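PDB 4HH8: butyrophilin subfamily 1 member A1 from Bos taurus, which probably takes part in the secretion of milk-fat droplets and probably inhibits the proliferation of activated T cells, here represented by its two extracellular immunoglobulin domains. Local coordinates for residues E76-V84 against A94-D104; V127-S137 against L148-P157. The protein carries 1 engineered substitution. One frame throughout, in Å; residues are numbered along the deposited sequence.

Contact 1: E76-V84 against A94-D104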
# COMPACT_ATOMS: atom_id res chain seq x y z
N GLU A 76 8.90 -3.83 16.65
CA GLU A 76 8.81 -3.08 15.39
C GLU A 76 7.58 -2.17 15.28
O GLU A 76 7.46 -1.39 14.33
CB GLU A 76 8.77 -4.05 14.24
CG GLU A 76 8.09 -5.35 14.61
CD GLU A 76 7.68 -6.14 13.40
OE1 GLU A 76 6.88 -5.57 12.61
OE2 GLU A 76 8.14 -7.31 13.25
N TYR A 77 6.64 -2.28 16.23
CA TYR A 77 5.57 -1.29 16.30
C TYR A 77 5.74 -0.28 17.40
O TYR A 77 5.27 0.83 17.28
CB TYR A 77 4.20 -1.97 16.29
CG TYR A 77 3.89 -2.48 14.90
CD1 TYR A 77 3.55 -1.59 13.88
CD2 TYR A 77 4.03 -3.84 14.58
CE1 TYR A 77 3.30 -2.05 12.59
CE2 TYR A 77 3.80 -4.30 13.30
CZ TYR A 77 3.43 -3.41 12.31
OH TYR A 77 3.16 -3.84 11.03
N ARG A 78 6.48 -0.63 18.44
CA ARG A 78 6.68 0.24 19.59
C ARG A 78 7.21 1.57 19.19
O ARG A 78 8.16 1.63 18.43
CB ARG A 78 7.71 -0.35 20.53
CG ARG A 78 7.15 -0.98 21.75
CD ARG A 78 8.33 -1.58 22.49
NE ARG A 78 7.99 -2.88 23.04
CZ ARG A 78 8.87 -3.86 23.22
NH1 ARG A 78 10.14 -3.70 22.84
NH2 ARG A 78 8.46 -5.02 23.75
N GLY A 79 6.62 2.63 19.73
CA GLY A 79 7.11 3.96 19.43
C GLY A 79 6.61 4.56 18.11
O GLY A 79 6.88 5.72 17.83
N ARG A 80 5.87 3.78 17.31
CA ARG A 80 5.24 4.35 16.09
C ARG A 80 3.71 4.14 16.06
O ARG A 80 3.06 4.43 15.07
CB ARG A 80 5.92 3.80 14.81
CG ARG A 80 6.10 2.28 14.77
CD ARG A 80 7.05 1.77 13.62
NE ARG A 80 6.49 2.10 12.33
CZ ARG A 80 5.98 1.24 11.45
NH1 ARG A 80 6.02 -0.09 11.63
NH2 ARG A 80 5.48 1.74 10.33
N VAL A 81 3.16 3.63 17.17
CA VAL A 81 1.71 3.38 17.29
C VAL A 81 1.10 4.20 18.42
O VAL A 81 1.75 4.46 19.43
CB VAL A 81 1.37 1.89 17.52
CG1 VAL A 81 1.81 1.04 16.34
CG2 VAL A 81 2.01 1.37 18.82
N SER A 82 -0.16 4.60 18.23
CA SER A 82 -0.90 5.37 19.23
C SER A 82 -2.39 5.26 18.97
O SER A 82 -2.82 5.05 17.85
CB SER A 82 -0.47 6.86 19.27
OG SER A 82 -0.76 7.54 18.06
N LEU A 83 -3.17 5.46 20.03
CA LEU A 83 -4.60 5.30 19.99
C LEU A 83 -5.18 6.61 19.55
O LEU A 83 -4.82 7.65 20.10
CB LEU A 83 -5.11 4.99 21.40
CG LEU A 83 -6.58 4.61 21.52
CD1 LEU A 83 -6.92 3.40 20.65
CD2 LEU A 83 -6.89 4.38 22.99
N VAL A 84 -6.04 6.56 18.54
CA VAL A 84 -6.90 7.69 18.20
C VAL A 84 -8.23 7.50 18.96
O VAL A 84 -8.87 6.44 18.85
CB VAL A 84 -7.12 7.82 16.69
CG1 VAL A 84 -8.04 9.05 16.38
CG2 VAL A 84 -5.78 7.94 15.97
N ALA A 94 -9.14 4.28 16.80
CA ALA A 94 -8.29 3.77 15.73
C ALA A 94 -6.91 3.70 16.30
O ALA A 94 -6.65 4.32 17.33
CB ALA A 94 -8.32 4.71 14.52
N VAL A 95 -6.05 2.91 15.66
CA VAL A 95 -4.63 2.89 15.97
C VAL A 95 -4.00 3.63 14.82
O VAL A 95 -4.27 3.30 13.66
CB VAL A 95 -4.08 1.45 16.08
CG1 VAL A 95 -2.54 1.44 16.07
CG2 VAL A 95 -4.52 0.86 17.38
N ARG A 96 -3.22 4.67 15.15
CA ARG A 96 -2.41 5.38 14.20
C ARG A 96 -1.03 4.70 14.09
O ARG A 96 -0.34 4.51 15.11
CB ARG A 96 -2.25 6.84 14.61
CG ARG A 96 -1.60 7.70 13.49
CD ARG A 96 -1.62 9.22 13.75
NE ARG A 96 -0.93 9.58 14.98
CZ ARG A 96 0.06 10.48 15.10
NH1 ARG A 96 0.50 11.16 14.03
NH2 ARG A 96 0.60 10.72 16.30
N ILE A 97 -0.68 4.27 12.88
CA ILE A 97 0.65 3.75 12.63
C ILE A 97 1.43 4.79 11.86
O ILE A 97 1.03 5.18 10.77
CB ILE A 97 0.64 2.42 11.87
CG1 ILE A 97 -0.33 1.44 12.53
CG2 ILE A 97 2.09 1.81 11.83
CD1 ILE A 97 -0.46 0.14 11.78
N GLN A 98 2.53 5.25 12.44
CA GLN A 98 3.34 6.29 11.81
C GLN A 98 4.35 5.71 10.88
O GLN A 98 4.81 4.57 11.07
CB GLN A 98 4.07 7.11 12.86
CG GLN A 98 3.12 7.92 13.71
CD GLN A 98 3.85 8.76 14.74
OE1 GLN A 98 4.93 8.38 15.23
NE2 GLN A 98 3.27 9.91 15.07
N GLU A 99 4.69 6.51 9.85
CA GLU A 99 5.73 6.15 8.91
C GLU A 99 5.51 4.76 8.32
O GLU A 99 6.34 3.83 8.51
CB GLU A 99 7.11 6.33 9.54
CG GLU A 99 7.76 7.66 9.10
CD GLU A 99 8.19 8.54 10.28
OE1 GLU A 99 9.25 8.24 10.89
OE2 GLU A 99 7.50 9.56 10.58
N VAL A 100 4.39 4.62 7.61
CA VAL A 100 4.00 3.33 7.02
C VAL A 100 5.08 2.82 6.07
O VAL A 100 5.63 3.59 5.30
CB VAL A 100 2.63 3.43 6.34
CG1 VAL A 100 2.45 2.34 5.27
CG2 VAL A 100 1.55 3.37 7.39
N LYS A 101 5.42 1.54 6.18
CA LYS A 101 6.25 0.87 5.18
C LYS A 101 5.53 -0.29 4.50
O LYS A 101 4.47 -0.75 4.96
CB LYS A 101 7.61 0.38 5.73
CG LYS A 101 7.73 0.01 7.19
CD LYS A 101 9.25 0.18 7.59
CE LYS A 101 9.50 0.09 9.08
NZ LYS A 101 9.38 -1.31 9.64
N ALA A 102 6.12 -0.78 3.41
CA ALA A 102 5.62 -1.93 2.66
C ALA A 102 5.30 -3.17 3.52
O ALA A 102 4.30 -3.84 3.30
CB ALA A 102 6.60 -2.30 1.54
N SER A 103 6.16 -3.47 4.49
CA SER A 103 5.91 -4.60 5.41
C SER A 103 4.67 -4.45 6.31
O SER A 103 4.18 -5.45 6.85
CB SER A 103 7.14 -4.79 6.31
OG SER A 103 7.47 -3.54 6.90
N ASP A 104 4.16 -3.22 6.47
CA ASP A 104 2.92 -2.97 7.21
C ASP A 104 1.65 -3.38 6.46
O ASP A 104 0.57 -3.48 7.07
CB ASP A 104 2.82 -1.49 7.57
CG ASP A 104 3.89 -1.06 8.53
OD1 ASP A 104 4.25 -1.89 9.41
OD2 ASP A 104 4.35 0.09 8.43
O HOH W 1 1.12 6.80 16.24
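Arg80 and Asp104 form a salt bridge whose flat groups lie nearly coplanar, 23° apart. NH2 of Arg80 reaches the syn side of Asp104 OD2 at 2.8 Å, almost perfectly straight, while the bond from NH1 to OD1 is long and weak. The same NH2 also donates to Gln98 O at 3.0 Å and, weakly, to Glu99 O, so the guanidinium is held against the backbone that leads away from strand 94-97. Ile97 CG2 lies over one of its faces, 3.7 Å from Arg80 NH2, and Lys101 CE over the opposite one. A bend at chi3 (-62°) turns the end of the arginine toward the carboxylate. Asp104 is itself positioned by the backbone N of Lys101, which binds OD2 from the anti side at 2.9 Å; Tyr77 OH adds a weak bond to OD1. This arginine-aspartate pair, with its carboxylate buried, is the one familiar from V-set immunoglobulin domains, where it ties the start of strand D to the turn before strand F. Beyond it the chains run antiparallel, Ser82 pairing with Arg96 and Val84 with Ala94, and a water joins Ser82 OG to Arg96 O. Arg96 sends its NH1 to Asp31. Val81, Leu83 and Val95 pack on Phe61 of the facing sheet, while strand 92-97 lies between 81-85, at the sheet's edge, and 32-39.

Contact 2: V127-S137 against L148-P157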
# COMPACT_ATOMS: atom_id res chain seq x y z
N VAL A 127 -0.93 -0.72 1.46
CA VAL A 127 0.12 0.28 1.36
C VAL A 127 0.48 0.49 -0.10
O VAL A 127 0.45 -0.46 -0.88
CB VAL A 127 1.41 -0.11 2.16
CG1 VAL A 127 2.44 0.97 1.96
CG2 VAL A 127 1.08 -0.36 3.65
N ALA A 128 0.81 1.72 -0.44
CA ALA A 128 1.15 2.08 -1.79
C ALA A 128 2.34 3.05 -1.82
O ALA A 128 2.52 3.86 -0.92
CB ALA A 128 -0.05 2.70 -2.50
N ALA A 129 3.17 2.93 -2.84
CA ALA A 129 4.17 3.96 -3.09
C ALA A 129 4.14 4.22 -4.54
O ALA A 129 3.98 3.30 -5.35
CB ALA A 129 5.54 3.51 -2.68
N LEU A 130 4.31 5.47 -4.87
CA LEU A 130 4.39 5.92 -6.22
C LEU A 130 5.85 6.15 -6.55
O LEU A 130 6.54 6.81 -5.80
CB LEU A 130 3.68 7.23 -6.24
CG LEU A 130 3.30 7.82 -7.55
CD1 LEU A 130 2.12 7.05 -8.14
CD2 LEU A 130 2.90 9.12 -6.95
N GLY A 131 6.32 5.60 -7.67
CA GLY A 131 7.76 5.65 -7.99
C GLY A 131 8.22 6.83 -8.81
O GLY A 131 7.51 7.82 -8.94
N SER A 132 9.42 6.70 -9.39
CA SER A 132 10.11 7.79 -10.08
C SER A 132 9.57 8.00 -11.47
O SER A 132 8.99 7.07 -12.05
CB SER A 132 11.59 7.45 -10.22
OG SER A 132 11.76 6.20 -10.88
N ASP A 133 9.79 9.21 -12.01
CA ASP A 133 9.57 9.51 -13.43
C ASP A 133 10.19 8.44 -14.32
O ASP A 133 11.41 8.20 -14.25
CB ASP A 133 10.17 10.88 -13.82
CG ASP A 133 9.39 12.06 -13.24
OD1 ASP A 133 8.55 11.90 -12.35
OD2 ASP A 133 9.66 13.19 -13.68
N PRO A 134 9.36 7.77 -15.15
CA PRO A 134 9.88 6.67 -16.01
C PRO A 134 10.86 7.18 -17.03
O PRO A 134 10.83 8.35 -17.39
CB PRO A 134 8.63 6.11 -16.70
CG PRO A 134 7.51 7.11 -16.40
CD PRO A 134 7.89 7.83 -15.14
N HIS A 135 11.71 6.29 -17.53
CA HIS A 135 12.71 6.68 -18.47
C HIS A 135 12.79 5.66 -19.57
O HIS A 135 12.78 4.46 -19.30
CB HIS A 135 14.09 6.76 -17.80
CG HIS A 135 15.15 7.22 -18.73
ND1 HIS A 135 16.00 6.35 -19.38
CD2 HIS A 135 15.44 8.45 -19.21
CE1 HIS A 135 16.79 7.03 -20.18
NE2 HIS A 135 16.45 8.30 -20.12
N ILE A 136 12.90 6.13 -20.79
CA ILE A 136 13.11 5.22 -21.90
C ILE A 136 14.51 5.32 -22.51
O ILE A 136 14.95 6.38 -22.92
CB ILE A 136 12.02 5.40 -23.03
CG1 ILE A 136 10.64 5.01 -22.51
CG2 ILE A 136 12.35 4.53 -24.20
CD1 ILE A 136 9.46 5.47 -23.46
N SER A 137 15.19 4.18 -22.55
CA SER A 137 16.43 3.97 -23.29
C SER A 137 16.12 3.49 -24.68
O SER A 137 15.34 2.56 -24.83
CB SER A 137 17.22 2.83 -22.65
OG SER A 137 18.14 3.33 -21.74
N LEU A 148 13.37 -0.61 -27.05
CA LEU A 148 13.19 0.39 -26.01
C LEU A 148 13.18 -0.29 -24.65
O LEU A 148 12.58 -1.36 -24.50
CB LEU A 148 11.90 1.17 -26.20
CG LEU A 148 11.63 1.87 -27.54
CD1 LEU A 148 10.26 2.53 -27.48
CD2 LEU A 148 12.72 2.96 -27.93
N GLU A 149 13.78 0.35 -23.66
CA GLU A 149 13.68 -0.13 -22.31
C GLU A 149 13.15 0.94 -21.41
O GLU A 149 13.71 2.00 -21.34
CB GLU A 149 15.01 -0.63 -21.77
CG GLU A 149 14.82 -1.24 -20.39
CD GLU A 149 16.11 -1.69 -19.73
OE1 GLU A 149 16.99 -0.85 -19.41
OE2 GLU A 149 16.22 -2.92 -19.50
N CYS A 150 12.06 0.65 -20.71
CA CYS A 150 11.45 1.63 -19.82
C CYS A 150 11.70 1.22 -18.39
O CYS A 150 11.51 0.05 -17.99
CB CYS A 150 9.95 1.77 -20.09
SG CYS A 150 9.06 2.93 -19.03
N THR A 151 12.09 2.19 -17.60
CA THR A 151 12.66 1.94 -16.30
C THR A 151 12.04 2.89 -15.27
O THR A 151 11.73 4.01 -15.60
CB THR A 151 14.17 2.08 -16.47
OG1 THR A 151 14.76 0.77 -16.65
CG2 THR A 151 14.77 2.82 -15.36
N SER A 152 11.76 2.41 -14.06
CA SER A 152 11.30 3.28 -13.01
C SER A 152 11.52 2.54 -11.70
O SER A 152 11.55 1.30 -11.67
CB SER A 152 9.83 3.69 -13.20
OG SER A 152 9.33 4.46 -12.11
N VAL A 153 11.65 3.30 -10.64
CA VAL A 153 12.15 2.85 -9.36
C VAL A 153 11.14 3.22 -8.28
O VAL A 153 10.55 4.30 -8.35
CB VAL A 153 13.50 3.60 -9.15
CG1 VAL A 153 13.79 3.93 -7.70
CG2 VAL A 153 14.64 2.84 -9.84
N GLY A 154 10.88 2.33 -7.31
CA GLY A 154 10.17 2.72 -6.06
C GLY A 154 8.64 2.55 -5.99
O GLY A 154 7.95 3.32 -5.30
N TRP A 155 8.09 1.55 -6.65
CA TRP A 155 6.64 1.38 -6.66
C TRP A 155 6.23 0.35 -5.68
O TRP A 155 6.94 -0.62 -5.49
CB TRP A 155 6.15 0.97 -8.05
CG TRP A 155 6.51 1.97 -9.06
CD1 TRP A 155 7.75 2.13 -9.63
CD2 TRP A 155 5.68 3.00 -9.58
NE1 TRP A 155 7.71 3.19 -10.51
CE2 TRP A 155 6.45 3.73 -10.50
CE3 TRP A 155 4.32 3.34 -9.41
CZ2 TRP A 155 5.94 4.82 -11.22
CZ3 TRP A 155 3.81 4.41 -10.14
CH2 TRP A 155 4.62 5.16 -11.00
N TYR A 156 5.07 0.53 -5.07
CA TYR A 156 4.50 -0.51 -4.27
C TYR A 156 2.99 -0.46 -4.43
O TYR A 156 2.42 0.62 -4.40
CB TYR A 156 4.97 -0.41 -2.79
CG TYR A 156 4.64 -1.69 -2.08
CD1 TYR A 156 5.54 -2.77 -2.08
CD2 TYR A 156 3.39 -1.87 -1.49
CE1 TYR A 156 5.22 -3.97 -1.45
CE2 TYR A 156 3.06 -3.07 -0.87
CZ TYR A 156 3.97 -4.11 -0.87
OH TYR A 156 3.62 -5.28 -0.27
N PRO A 157 2.32 -1.60 -4.66
CA PRO A 157 2.89 -2.93 -4.90
C PRO A 157 3.43 -3.00 -6.33
O PRO A 157 3.84 -1.96 -6.88
CB PRO A 157 1.67 -3.88 -4.65
CG PRO A 157 0.41 -2.98 -5.17
CD PRO A 157 0.83 -1.59 -4.68
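Trp155 lies with one indole face against the backbone of Gly131. From CB, 4.2 Å from Ala129 O, the side chain places CG anti to its own carbonyl carbon (chi1 -59°), which carries the indole under the 127-137 segment. CD2 and CE2 then lie beneath Gly131 N, which stands 3.2 Å above the ring plane, and Gly131 CA makes a CH-pi contact 3.5 Å from the centroid of the five-membered ring. On the far rim CZ3 touches Leu130 CD1 at 3.7 Å. NE1 points in the ring plane to Ser152 OG, a bond of 2.6 Å, and that hydroxyl in turn donates a hydrogen bond to Ser132 O. Replacing the tryptophan with an alanine would probably open a gap below Gly131 and deprive Ser152 OG of its indole donor. The setting is the A-B hairpin of the second immunoglobulin domain, where Cys150 of strand B forms the intersheet disulfide with Cys204, and Gly154 and Trp155 make a G1 beta bulge opposite Phe186. Ser132 OG takes the N-H of Val153 at 2.9 Å, a side chain standing in for a backbone acceptor. A single bridge, Ala129 with Tyr156, flanks this stretch toward the first domain, while a ladder of His135 with Thr151 and Ser137 with Glu149 continues the other way. Between the latter two pairs, Ile136 CG1 meets Cys150 CB at 4.1 Å, and Ile136 also packs on Val217.

Contact 1 belongs to the first immunoglobulin domain and contact 2 mainly to the second, their centres about 26 Å apart on opposite sides of the chain's centre. Each is partly buried and built on an antiparallel hairpin, but away from the ladder their chemistry diverges. Residues 76-84 and 94-104 are joined by a charged pair, whereas 127-137 and 148-157 rely on an indole, a glycine and serine hydroxyls. The two share no strand, yet they meet at the domain junction: Val127 CG2 packs against Val100 CG1 at 3.4 Å, and Tyr156 CE1 rests on Ala102 CB. Strand 117-128, which ends in contact 2, carries the chain from one domain to the next.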